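Local atomic coordinates of H127A/Y244A mutant of alginate lyase AlyC3 in complex with dimannuronate (Psychromonas sp., PDB entry 7C8F), a protein that cleaves alginate as a lyase of polysaccharide lyase family 7, and is seen here as a doubly mutated form holding dimannuronate. Residues 129-132 against 133-137. Sequence-based numbering, arbitrary orientation.
Sequences GLDN and QGTHN
Asp131 grips Thr135 with both oxygens of its carboxylate: OD2 accepts the hydroxyl OG1 of Thr135 at 2.5 Å through its syn lone pair, while Thr135 N reaches Asp131 OD1 at 2.9 Å from the syn side, 32° out of the carboxylate plane. With CG between the backbone N and the carbonyl carbon (chi1 55°), the acid folds back over its own turn, and Gln133 N adds a weak bond to OD1. Without the carboxylate, as with an alanine here, the amide and hydroxyl of Thr135 would probably lose their acceptors and its side chain be freer to turn. This Asx motif spans a type I turn, closed by Gly134 N on Asp131 O (3.2 Å), which runs into a type II turn, Gly134 to Asn137, between strands 119-129 and 143-148 of the jelly-roll sandwich. The CA of Gly129 makes a CA-H...O contact of 3.5 Å with Thr135 O, which also takes a nearly straight bond from Leu130 N at 2.8 Å. Leu130 CD1 meets the ring edge of His136 at CD2 (3.7 Å), and the second subunit closes this side, its Ile168 N hydrogen-bonded to His136 NE2. Solvent lies instead around Asn132 and Gln133, although Asn132 OD1 still accepts a bond from Asn85.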
loop_
_atom_site.group_PDB
_atom_site.type_symbol
_atom_site.label_atom_id
_atom_site.label_comp_id
_atom_site.label_asym_id
_atom_site.label_seq_id
_atom_site.Cartn_x
_atom_site.Cartn_y
_atom_site.Cartn_z
ATOM N N GLY B 129 -2.535 5.529 -7.331
ATOM C CA GLY B 129 -2.846 5.148 -5.960
ATOM C C GLY B 129 -3.240 3.681 -5.925
ATOM O O GLY B 129 -2.822 2.901 -6.776
ATOM N N LEU B 130 -4.062 3.318 -4.936
ATOM C CA LEU B 130 -4.484 1.925 -4.833
ATOM C C LEU B 130 -5.500 1.543 -5.897
ATOM O O LEU B 130 -5.675 0.347 -6.159
ATOM C CB LEU B 130 -5.145 1.678 -3.483
ATOM C CG LEU B 130 -4.248 1.763 -2.256
ATOM C CD1 LEU B 130 -5.121 1.654 -1.023
ATOM C CD2 LEU B 130 -3.182 0.660 -2.244
ATOM N N ASP B 131 -6.185 2.522 -6.491
ATOM C CA ASP B 131 -7.291 2.286 -7.414
ATOM C C ASP B 131 -7.279 3.388 -8.466
ATOM O O ASP B 131 -6.467 4.315 -8.402
ATOM C CB ASP B 131 -8.631 2.211 -6.658
ATOM C CG ASP B 131 -8.901 3.441 -5.801
ATOM O OD1 ASP B 131 -8.435 4.537 -6.150
ATOM O OD2 ASP B 131 -9.598 3.315 -4.766
ATOM N N ASN B 132 -8.195 3.285 -9.444
ATOM C CA ASN B 132 -8.256 4.271 -10.523
ATOM C C ASN B 132 -8.729 5.636 -10.040
ATOM O O ASN B 132 -8.559 6.626 -10.763
ATOM C CB ASN B 132 -9.194 3.800 -11.638
ATOM C CG ASN B 132 -8.589 2.718 -12.494
ATOM O OD1 ASN B 132 -7.433 2.804 -12.893
ATOM N ND2 ASN B 132 -9.379 1.700 -12.806
ATOM N N GLN B 133 -9.305 5.708 -8.840
ATOM C CA GLN B 133 -9.768 6.957 -8.250
ATOM C C GLN B 133 -8.667 7.715 -7.523
ATOM O O GLN B 133 -8.885 8.859 -7.115
ATOM C CB GLN B 133 -10.897 6.668 -7.253
ATOM C CG GLN B 133 -12.207 6.227 -7.905
ATOM C CD GLN B 133 -12.102 4.891 -8.629
ATOM O OE1 GLN B 133 -11.601 3.909 -8.080
ATOM N NE2 GLN B 133 -12.568 4.856 -9.873
ATOM N N GLY B 134 -7.500 7.107 -7.333
ATOM C CA GLY B 134 -6.417 7.771 -6.634
ATOM C C GLY B 134 -6.408 7.613 -5.126
ATOM O O GLY B 134 -5.735 8.390 -4.435
ATOM N N THR B 135 -7.119 6.629 -4.589
ATOM C CA THR B 135 -7.136 6.436 -3.146
ATOM C C THR B 135 -5.727 6.167 -2.626
ATOM O O THR B 135 -4.987 5.341 -3.176
ATOM C CB THR B 135 -8.060 5.266 -2.815
ATOM O OG1 THR B 135 -9.318 5.484 -3.462
ATOM C CG2 THR B 135 -8.279 5.138 -1.323
ATOM N N HIS B 136 -5.352 6.867 -1.559
ATOM C CA HIS B 136 -4.036 6.685 -0.940
ATOM C C HIS B 136 -2.899 6.906 -1.939
ATOM O O HIS B 136 -1.894 6.190 -1.950
ATOM C CB HIS B 136 -3.928 5.344 -0.201
ATOM C CG HIS B 136 -4.775 5.281 1.035
ATOM N ND1 HIS B 136 -4.652 6.196 2.057
ATOM C CD2 HIS B 136 -5.749 4.417 1.415
ATOM C CE1 HIS B 136 -5.515 5.900 3.016
ATOM N NE2 HIS B 136 -6.196 4.828 2.649
ATOM N N ASN B 137 -3.061 7.917 -2.786
ATOM C CA ASN B 137 -1.986 8.329 -3.682
ATOM C C ASN B 137 -0.719 8.640 -2.896
ATOM O O ASN B 137 -0.766 9.238 -1.818
ATOM C CB ASN B 137 -2.433 9.592 -4.416
ATOM C CG ASN B 137 -1.311 10.245 -5.192
ATOM O OD1 ASN B 137 -0.672 11.196 -4.718
ATOM N ND2 ASN B 137 -1.044 9.727 -6.383
#